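Local coordinates for uncharacterized protein (Borrelia turicatae, PDB 5VJ4) that is of unknown function but is a putative lipid-binding surface protein, encoded by a gene regulated differentially as relapsing fever spirochetes pass between tick and mammal, at residues A[123-127]-A[152-157]; A[135-140]-A[200-206]; A[284-288]-A[322-326]. All blocks are in the same frame, centred on the assembly; numbering follows the deposited sequence.

Contact 1. Residues A[123-127]-A[152-157]; sequences AISYI and IIKPTV
A123 meets T156 where helix 118-128 crosses helix 145-171 in an all-helical fold, and the contact is a nearly perpendicular helix-helix crossing. The axes of the two short segments make an angle of 82° and approach to 9.7 Å, and the segments come closest at A123, whose CA lies 5.8 Å from the CA of V157. The small methyl of A123 points toward the partner helix: its CB is 3.5 Å from CG2 of T156 and also touches CG2 of V157, so the two backbones can draw together there. I127 continues the interface next to it, its CG2 also resting against T156. I127 has its CG1 between the backbone N and the carbonyl carbon (chi1 61°), which sends CD1 out to the CG2 methyl of I152 at 3.6 Å. The side chains of I127 and I152 run about at right angles to each other. I124 extends the apolar patch with its long branch, CG1 lying 4.0 Å from CD1 of I153 and CD1 near the CG2 methyl of I152. No hydrogen bond joins the segments; the 297 Å² buried between them is held by carbon packing.

In the next shell, F210 of helix 207-214 packs on I127, I152 and T156, and L160 lies against A123 and Y126. The hydroxyl of Y126 is turned to D190 of helix 176-201, to which it is hydrogen-bonded. P155 has no amide proton, and the helix kinks there. T156 is tied back to the preceding turn: its OG1 donates to the carbonyl O of I152 at 2.9 Å, reaching it from the face opposite to the backbone N of T156.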
loop_
_atom_site.group_PDB
_atom_site.type_symbol
_atom_site.label_atom_id
_atom_site.label_comp_id
_atom_site.label_asym_id
_atom_site.label_seq_id
_atom_site.Cartn_x
_atom_site.Cartn_y
_atom_site.Cartn_z
ATOM N N ALA A 123 -4.593 -17.828 -21.861
ATOM C CA ALA A 123 -5.208 -17.347 -20.632
ATOM C C ALA A 123 -4.593 -18.013 -19.418
ATOM O O ALA A 123 -4.146 -17.340 -18.488
ATOM C CB ALA A 123 -6.722 -17.559 -20.652
ATOM N N ILE A 124 -4.582 -19.338 -19.422
ATOM C CA ILE A 124 -3.952 -20.094 -18.349
ATOM C C ILE A 124 -2.514 -19.604 -18.114
ATOM O O ILE A 124 -2.117 -19.376 -16.986
ATOM C CB ILE A 124 -4.019 -21.601 -18.624
ATOM C CG1 ILE A 124 -5.477 -22.062 -18.568
ATOM C CG2 ILE A 124 -3.218 -22.369 -17.605
ATOM C CD1 ILE A 124 -6.052 -22.227 -17.180
ATOM N N SER A 125 -1.765 -19.369 -19.180
ATOM C CA SER A 125 -0.437 -18.852 -19.005
ATOM C C SER A 125 -0.457 -17.493 -18.305
ATOM O O SER A 125 0.389 -17.210 -17.449
ATOM C CB SER A 125 0.286 -18.749 -20.323
ATOM O OG SER A 125 1.438 -17.944 -20.144
ATOM N N TYR A 126 -1.429 -16.667 -18.662
ATOM C CA TYR A 126 -1.605 -15.359 -18.026
ATOM C C TYR A 126 -1.859 -15.449 -16.510
ATOM O O TYR A 126 -1.013 -14.998 -15.744
ATOM C CB TYR A 126 -2.726 -14.618 -18.712
ATOM C CG TYR A 126 -2.996 -13.249 -18.185
ATOM C CD1 TYR A 126 -2.167 -12.176 -18.531
ATOM C CD2 TYR A 126 -4.136 -12.999 -17.390
ATOM C CE1 TYR A 126 -2.446 -10.892 -18.072
ATOM C CE2 TYR A 126 -4.434 -11.723 -16.936
ATOM C CZ TYR A 126 -3.578 -10.681 -17.263
ATOM O OH TYR A 126 -3.851 -9.432 -16.780
ATOM N N ILE A 127 -2.979 -16.040 -16.074
ATOM C CA ILE A 127 -3.216 -16.137 -14.646
ATOM C C ILE A 127 -2.185 -16.977 -13.920
ATOM O O ILE A 127 -2.155 -16.993 -12.693
ATOM C CB ILE A 127 -4.614 -16.622 -14.272
ATOM C CG1 ILE A 127 -4.861 -18.012 -14.831
ATOM C CG2 ILE A 127 -5.638 -15.614 -14.737
ATOM C CD1 ILE A 127 -6.156 -18.610 -14.329
ATOM N N ILE A 152 -12.902 -20.770 -15.205
ATOM C CA ILE A 152 -11.556 -20.240 -15.307
ATOM C C ILE A 152 -11.282 -19.637 -16.665
ATOM O O ILE A 152 -10.925 -18.450 -16.771
ATOM C CB ILE A 152 -10.484 -21.264 -14.931
ATOM C CG1 ILE A 152 -10.784 -21.884 -13.567
ATOM C CG2 ILE A 152 -9.099 -20.624 -14.953
ATOM C CD1 ILE A 152 -10.976 -20.867 -12.466
ATOM N N ILE A 153 -11.487 -20.429 -17.705
ATOM C CA ILE A 153 -10.983 -20.026 -19.011
ATOM C C ILE A 153 -11.850 -18.939 -19.669
ATOM O O ILE A 153 -11.338 -17.892 -20.056
ATOM C CB ILE A 153 -10.726 -21.237 -19.927
ATOM C CG1 ILE A 153 -9.870 -22.260 -19.173
ATOM C CG2 ILE A 153 -10.096 -20.770 -21.225
ATOM C CD1 ILE A 153 -9.008 -23.155 -20.009
ATOM N N LYS A 154 -13.156 -19.173 -19.756
ATOM C CA LYS A 154 -14.072 -18.198 -20.372
ATOM C C LYS A 154 -13.947 -16.791 -19.770
ATOM O O LYS A 154 -13.698 -15.840 -20.537
ATOM C CB LYS A 154 -15.522 -18.698 -20.389
ATOM C CG LYS A 154 -15.875 -19.615 -21.560
ATOM C CD LYS A 154 -17.343 -20.041 -21.482
ATOM C CE LYS A 154 -17.796 -20.870 -22.678
ATOM N NZ LYS A 154 -19.101 -21.529 -22.384
ATOM N N PRO A 155 -14.042 -16.655 -18.417
ATOM C CA PRO A 155 -13.866 -15.311 -17.819
ATOM C C PRO A 155 -12.519 -14.692 -18.128
ATOM O O PRO A 155 -12.464 -13.514 -18.515
ATOM C CB PRO A 155 -13.994 -15.555 -16.320
ATOM C CG PRO A 155 -14.797 -16.801 -16.228
ATOM C CD PRO A 155 -14.305 -17.651 -17.367
ATOM N N THR A 156 -11.448 -15.479 -18.009
ATOM C CA THR A 156 -10.121 -14.933 -18.271
ATOM C C THR A 156 -10.005 -14.468 -19.707
ATOM O O THR A 156 -9.455 -13.385 -19.992
ATOM C CB THR A 156 -9.015 -15.917 -17.909
ATOM O OG1 THR A 156 -9.108 -16.213 -16.509
ATOM C CG2 THR A 156 -7.679 -15.296 -18.146
ATOM N N VAL A 157 -10.545 -15.274 -20.618
ATOM C CA VAL A 157 -10.369 -14.995 -22.039
ATOM C C VAL A 157 -11.119 -13.731 -22.407
ATOM O O VAL A 157 -10.589 -12.881 -23.135
ATOM C CB VAL A 157 -10.742 -16.193 -22.930
ATOM C CG1 VAL A 157 -10.695 -15.792 -24.394
ATOM C CG2 VAL A 157 -9.761 -17.344 -22.699
#

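Contact 2. Residues A[135-140]-A[200-206]; sequences VIYDRL and FFHGSIG. With SO4 (sulfate ion), chain D; SO4 (sulfate ion), chain F.
The carbonyl O of F200, near the end of helix 176-201, receives two good hydrogen bonds from opposite faces of its plane. One comes from NE of R139, at 2.7 Å and with an N-H...O angle of 154°; the other comes from the backbone N of G203, 3.0 Å away. NH2 of R139 adds a weak third bond to that oxygen and a further bond to the O of I205, 3.3 Å away and in the guanidinium plane. R139 reaches this helix end because its CG lies anti to the backbone N (chi1 -166°) and its chain then bends at chi2. Ring carbon CE1 of F200 lies over one face of the guanidinium, offset toward the rim, with the two planes inclined to each other.

This is a helix C-terminus and the turn after it, gripped by an arginine from helix 133-141; H202 is the first residue to leave helical angles, and G203 follows with positive phi. The apolar half is a knob into a hole: F201 sits among V135, I136, R139 and L140. CG2 of I136 stands 3.4 Å from the centroid of the F201 ring and only 4° off its normal, a CH-pi contact, while F200 CD2 lies over the opposite face and R139 CB meets the edge.

Sulfate ions, probably from the crystallisation liquor, lie beyond the turn. The chain F sulfate takes a weak bond from NH2 of R139, and G206 N, at the N-cap position of the next helix, gives the chain D sulfate's O4 a bond of 2.7 Å.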
loop_
_atom_site.group_PDB
_atom_site.type_symbol
_atom_site.label_atom_id
_atom_site.label_comp_id
_atom_site.label_asym_id
_atom_site.label_seq_id
_atom_site.Cartn_x
_atom_site.Cartn_y
_atom_site.Cartn_z
ATOM N N VAL A 135 2.082 -26.451 -10.006
ATOM C CA VAL A 135 1.024 -25.914 -9.138
ATOM C C VAL A 135 -0.333 -25.809 -9.864
ATOM O O VAL A 135 -1.370 -26.283 -9.360
ATOM C CB VAL A 135 1.423 -24.551 -8.547
ATOM C CG1 VAL A 135 0.287 -23.983 -7.719
ATOM C CG2 VAL A 135 2.677 -24.682 -7.697
ATOM N N ILE A 136 -0.323 -25.212 -11.055
ATOM C CA ILE A 136 -1.581 -25.017 -11.763
ATOM C C ILE A 136 -2.105 -26.320 -12.361
ATOM O O ILE A 136 -3.319 -26.513 -12.492
ATOM C CB ILE A 136 -1.541 -23.844 -12.757
ATOM C CG1 ILE A 136 -0.663 -24.166 -13.899
ATOM C CG2 ILE A 136 -1.129 -22.508 -12.114
ATOM C CD1 ILE A 136 -1.596 -24.493 -15.014
ATOM N N TYR A 137 -1.187 -27.233 -12.684
ATOM C CA TYR A 137 -1.560 -28.612 -13.067
ATOM C C TYR A 137 -2.293 -29.296 -11.914
ATOM O O TYR A 137 -3.393 -29.839 -12.109
ATOM C CB TYR A 137 -0.338 -29.453 -13.509
ATOM C CG TYR A 137 -0.684 -30.870 -13.985
ATOM C CD1 TYR A 137 -0.873 -31.158 -15.340
ATOM C CD2 TYR A 137 -0.839 -31.908 -13.076
ATOM C CE1 TYR A 137 -1.236 -32.431 -15.761
ATOM C CE2 TYR A 137 -1.186 -33.187 -13.492
ATOM C CZ TYR A 137 -1.388 -33.438 -14.827
ATOM O OH TYR A 137 -1.720 -34.706 -15.225
ATOM N N ASP A 138 -1.674 -29.265 -10.724
ATOM C CA ASP A 138 -2.281 -29.880 -9.546
ATOM C C ASP A 138 -3.685 -29.362 -9.319
ATOM O O ASP A 138 -4.584 -30.157 -9.038
ATOM C CB ASP A 138 -1.421 -29.674 -8.295
ATOM C CG ASP A 138 -0.116 -30.457 -8.341
ATOM O OD1 ASP A 138 -0.163 -31.668 -8.632
ATOM O OD2 ASP A 138 0.957 -29.869 -8.074
ATOM N N ARG A 139 -3.878 -28.047 -9.480
ATOM C CA ARG A 139 -5.183 -27.458 -9.240
ATOM C C ARG A 139 -6.150 -27.907 -10.303
ATOM O O ARG A 139 -7.182 -28.501 -9.971
ATOM C CB ARG A 139 -5.127 -25.935 -9.161
ATOM C CG ARG A 139 -6.383 -25.292 -8.595
ATOM C CD ARG A 139 -6.457 -25.400 -7.068
ATOM N NE ARG A 139 -7.473 -24.488 -6.520
ATOM C CZ ARG A 139 -8.796 -24.719 -6.423
ATOM N NH1 ARG A 139 -9.344 -25.848 -6.833
ATOM N NH2 ARG A 139 -9.589 -23.805 -5.900
ATOM N N LEU A 140 -5.805 -27.662 -11.574
ATOM C CA LEU A 140 -6.765 -27.890 -12.669
ATOM C C LEU A 140 -7.208 -29.349 -12.797
ATOM O O LEU A 140 -8.322 -29.654 -13.225
ATOM C CB LEU A 140 -6.204 -27.394 -13.991
ATOM C CG LEU A 140 -6.016 -25.891 -14.156
ATOM C CD1 LEU A 140 -5.584 -25.544 -15.575
ATOM C CD2 LEU A 140 -7.311 -25.186 -13.829
ATOM N N PHE A 200 -6.500 -18.388 -6.122
ATOM C CA PHE A 200 -7.262 -19.496 -6.679
ATOM C C PHE A 200 -6.447 -20.796 -6.759
ATOM O O PHE A 200 -6.903 -21.840 -6.283
ATOM C CB PHE A 200 -7.862 -19.136 -8.036
ATOM C CG PHE A 200 -8.323 -20.327 -8.799
ATOM C CD1 PHE A 200 -9.385 -21.093 -8.324
ATOM C CD2 PHE A 200 -7.658 -20.722 -9.962
ATOM C CE1 PHE A 200 -9.777 -22.222 -8.999
ATOM C CE2 PHE A 200 -8.061 -21.846 -10.653
ATOM C CZ PHE A 200 -9.113 -22.598 -10.171
ATOM N N PHE A 201 -5.253 -20.722 -7.348
ATOM C CA PHE A 201 -4.404 -21.907 -7.494
ATOM C C PHE A 201 -3.981 -22.522 -6.182
ATOM O O PHE A 201 -4.049 -23.743 -6.026
ATOM C CB PHE A 201 -3.234 -21.643 -8.426
ATOM C CG PHE A 201 -3.672 -21.499 -9.840
ATOM C CD1 PHE A 201 -4.321 -22.560 -10.481
ATOM C CD2 PHE A 201 -3.531 -20.298 -10.508
ATOM C CE1 PHE A 201 -4.780 -22.425 -11.784
ATOM C CE2 PHE A 201 -3.980 -20.163 -11.813
ATOM C CZ PHE A 201 -4.602 -21.230 -12.454
ATOM N N HIS A 202 -3.618 -21.673 -5.221
ATOM C CA HIS A 202 -3.315 -22.151 -3.883
ATOM C C HIS A 202 -4.520 -22.441 -2.993
ATOM O O HIS A 202 -4.342 -22.714 -1.798
ATOM C CB HIS A 202 -2.317 -21.243 -3.189
ATOM C CG HIS A 202 -0.948 -21.334 -3.761
ATOM N ND1 HIS A 202 -0.344 -20.277 -4.402
ATOM C CD2 HIS A 202 -0.068 -22.363 -3.814
ATOM C CE1 HIS A 202 0.863 -20.640 -4.806
ATOM N NE2 HIS A 202 1.050 -21.904 -4.476
ATOM N N GLY A 203 -5.732 -22.382 -3.544
ATOM C CA GLY A 203 -6.910 -22.879 -2.817
ATOM C C GLY A 203 -7.619 -21.937 -1.871
ATOM O O GLY A 203 -8.618 -22.346 -1.273
ATOM N N SER A 204 -7.152 -20.684 -1.742
ATOM C CA SER A 204 -7.829 -19.701 -0.853
ATOM C C SER A 204 -9.200 -19.258 -1.403
ATOM O O SER A 204 -10.090 -18.914 -0.640
ATOM C CB SER A 204 -6.979 -18.469 -0.599
ATOM O OG SER A 204 -5.613 -18.773 -0.565
ATOM N N ILE A 205 -9.359 -19.249 -2.720
ATOM C CA ILE A 205 -10.691 -19.071 -3.292
ATOM C C ILE A 205 -11.003 -20.174 -4.270
ATOM O O ILE A 205 -10.090 -20.740 -4.881
ATOM C CB ILE A 205 -10.878 -17.694 -3.964
ATOM C CG1 ILE A 205 -9.841 -17.472 -5.057
ATOM C CG2 ILE A 205 -10.781 -16.596 -2.927
ATOM C CD1 ILE A 205 -10.252 -16.454 -6.089
ATOM N N GLY A 206 -12.292 -20.458 -4.412
ATOM C CA GLY A 206 -12.771 -21.424 -5.389
ATOM C C GLY A 206 -13.102 -20.863 -6.774
ATOM O O GLY A 206 -12.843 -19.713 -7.060
HETATM S S SO4 D . -15.620 -19.626 -3.485
HETATM O O1 SO4 D . -15.975 -20.622 -2.424
HETATM O O2 SO4 D . -16.658 -18.563 -3.501
HETATM O O3 SO4 D . -15.594 -20.156 -4.875
HETATM O O4 SO4 D . -14.260 -19.128 -3.143
HETATM S S SO4 F . -14.255 -25.051 -6.090
HETATM O O1 SO4 F . -14.986 -25.825 -5.066
HETATM O O2 SO4 F . -14.919 -23.743 -6.293
HETATM O O3 SO4 F . -14.307 -25.690 -7.425
HETATM O O4 SO4 F . -12.869 -24.940 -5.559
#

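Contact 3. Residues A[284-288]-A[322-326]; sequences IYRGV and YYSNI
Both Y285 and Y322 have CG anti to the backbone N (chi1 174° and -173°), which carries both side chains out into the space between the two helices, where they cross obliquely. Y322 reaches far across: its hydroxyl comes 3.7 Å from CA of Y285. Its CE2 lies 3.9 Å from CD1 of Y285, and that CD1 sits at the edge of the Y322 ring, near its plane. V288 comes from the opposite direction and packs CG1 on CD2 of Y322 at 3.7 Å. I326 closes the group, its CD1 lying 4.2 Å from CD1 of Y285 while also resting over one face of the Y322 ring.

The polar ends find partners outside: OH of Y322 is hydrogen-bonded to T343 and OH of Y285 to E251 of helix 243-256, while I255 of that helix packs on Y285 and Y323. F352 of helix 345-365 lies against V288. The segment axes are 12.7 Å apart and run at 164° to one another, a spacing bridged by aromatic side chains. The geometry is that of a near-antiparallel pair of long helices, 263-301 and 308-334, within a helical bundle.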
loop_
_atom_site.group_PDB
_atom_site.type_symbol
_atom_site.label_atom_id
_atom_site.label_comp_id
_atom_site.label_asym_id
_atom_site.label_seq_id
_atom_site.Cartn_x
_atom_site.Cartn_y
_atom_site.Cartn_z
ATOM N N ILE A 284 -12.384 -6.654 -2.467
ATOM C CA ILE A 284 -12.537 -7.369 -1.216
ATOM C C ILE A 284 -13.903 -7.070 -0.615
ATOM O O ILE A 284 -14.619 -7.985 -0.243
ATOM C CB ILE A 284 -11.430 -7.002 -0.244
ATOM C CG1 ILE A 284 -10.139 -7.704 -0.651
ATOM C CG2 ILE A 284 -11.839 -7.360 1.173
ATOM C CD1 ILE A 284 -8.863 -6.922 -0.361
ATOM N N TYR A 285 -14.253 -5.783 -0.562
ATOM C CA TYR A 285 -15.505 -5.356 0.003
ATOM C C TYR A 285 -16.671 -6.058 -0.683
ATOM O O TYR A 285 -17.621 -6.486 -0.035
ATOM C CB TYR A 285 -15.675 -3.854 -0.153
ATOM C CG TYR A 285 -17.035 -3.378 0.298
ATOM C CD1 TYR A 285 -17.331 -3.248 1.654
ATOM C CD2 TYR A 285 -18.036 -3.098 -0.631
ATOM C CE1 TYR A 285 -18.579 -2.838 2.079
ATOM C CE2 TYR A 285 -19.289 -2.707 -0.229
ATOM C CZ TYR A 285 -19.549 -2.571 1.127
ATOM O OH TYR A 285 -20.782 -2.151 1.532
ATOM N N ARG A 286 -16.598 -6.155 -1.996
ATOM C CA ARG A 286 -17.671 -6.752 -2.759
ATOM C C ARG A 286 -17.874 -8.205 -2.421
ATOM O O ARG A 286 -19.012 -8.664 -2.390
ATOM C CB ARG A 286 -17.414 -6.637 -4.242
ATOM C CG ARG A 286 -17.538 -5.247 -4.768
ATOM C CD ARG A 286 -17.315 -5.271 -6.250
ATOM N NE ARG A 286 -17.460 -3.943 -6.794
ATOM C CZ ARG A 286 -16.852 -3.495 -7.885
ATOM N NH1 ARG A 286 -15.992 -4.259 -8.555
ATOM N NH2 ARG A 286 -17.066 -2.246 -8.276
ATOM N N GLY A 287 -16.774 -8.916 -2.183
ATOM C CA GLY A 287 -16.828 -10.312 -1.786
ATOM C C GLY A 287 -17.565 -10.457 -0.472
ATOM O O GLY A 287 -18.443 -11.314 -0.327
ATOM N N VAL A 288 -17.236 -9.595 0.481
ATOM C CA VAL A 288 -17.864 -9.678 1.784
ATOM C C VAL A 288 -19.341 -9.361 1.673
ATOM O O VAL A 288 -20.168 -10.026 2.273
ATOM C CB VAL A 288 -17.240 -8.721 2.776
ATOM C CG1 VAL A 288 -17.906 -8.919 4.123
ATOM C CG2 VAL A 288 -15.740 -8.962 2.856
ATOM N N TYR A 322 -17.241 -5.920 10.840
ATOM C CA TYR A 322 -16.616 -5.529 9.573
ATOM C C TYR A 322 -16.702 -4.020 9.344
ATOM O O TYR A 322 -15.673 -3.363 9.228
ATOM C CB TYR A 322 -17.189 -6.323 8.373
ATOM C CG TYR A 322 -16.465 -6.068 7.082
ATOM C CD1 TYR A 322 -15.053 -6.126 7.024
ATOM C CD2 TYR A 322 -17.167 -5.752 5.915
ATOM C CE1 TYR A 322 -14.365 -5.845 5.838
ATOM C CE2 TYR A 322 -16.478 -5.475 4.715
ATOM C CZ TYR A 322 -15.078 -5.519 4.692
ATOM O OH TYR A 322 -14.378 -5.266 3.536
ATOM N N TYR A 323 -17.925 -3.482 9.301
ATOM C CA TYR A 323 -18.152 -2.039 9.178
ATOM C C TYR A 323 -17.292 -1.226 10.160
ATOM O O TYR A 323 -16.689 -0.216 9.793
ATOM C CB TYR A 323 -19.617 -1.726 9.365
ATOM C CG TYR A 323 -20.501 -1.964 8.145
ATOM C CD1 TYR A 323 -20.117 -2.820 7.093
ATOM C CD2 TYR A 323 -21.754 -1.347 8.070
ATOM C CE1 TYR A 323 -20.963 -3.023 5.996
ATOM C CE2 TYR A 323 -22.596 -1.532 6.983
ATOM C CZ TYR A 323 -22.215 -2.369 5.957
ATOM O OH TYR A 323 -23.095 -2.521 4.905
ATOM N N SER A 324 -17.165 -1.722 11.377
ATOM C CA SER A 324 -16.261 -1.119 12.349
ATOM C C SER A 324 -14.801 -1.148 11.894
ATOM O O SER A 324 -14.094 -0.152 12.050
ATOM C CB SER A 324 -16.432 -1.765 13.732
ATOM O OG SER A 324 -15.269 -1.607 14.520
ATOM N N ASN A 325 -14.351 -2.275 11.338
ATOM C CA ASN A 325 -12.983 -2.367 10.809
ATOM C C ASN A 325 -12.766 -1.289 9.748
ATOM O O ASN A 325 -11.694 -0.683 9.708
ATOM C CB ASN A 325 -12.692 -3.756 10.219
ATOM C CG ASN A 325 -12.271 -4.788 11.260
ATOM O OD1 ASN A 325 -12.615 -4.694 12.417
ATOM N ND2 ASN A 325 -11.536 -5.794 10.828
ATOM N N ILE A 326 -13.786 -1.032 8.918
ATOM C CA ILE A 326 -13.653 -0.069 7.826
ATOM C C ILE A 326 -13.441 1.337 8.400
ATOM O O ILE A 326 -12.419 1.982 8.133
ATOM C CB ILE A 326 -14.843 -0.109 6.851
ATOM C CG1 ILE A 326 -15.059 -1.513 6.297
ATOM C CG2 ILE A 326 -14.614 0.841 5.690
ATOM C CD1 ILE A 326 -16.284 -1.634 5.399
#

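In the fold
Contacts 1 and 2 are neighbours whose segments alternate along the chain, and they share an apolar core: I127 CD1 meets F201 CZ at 3.6 Å and I152 packs on F200. Contact 3 is separate, its centre about 27 Å from that of contact 1 and on the other side of the chain's centre, and it joins the long helices of the later part of the chain. Contacts 1 and 3 are buried and have no hydrogen bond between their segments, but the first brings helices close across a steep crossing whereas the third joins more widely spaced, near-antiparallel helices through tyrosines. Contact 2, only partly buried, is the one with hydrogen bonds between its segments, through an arginine that also reaches a sulfate weakly.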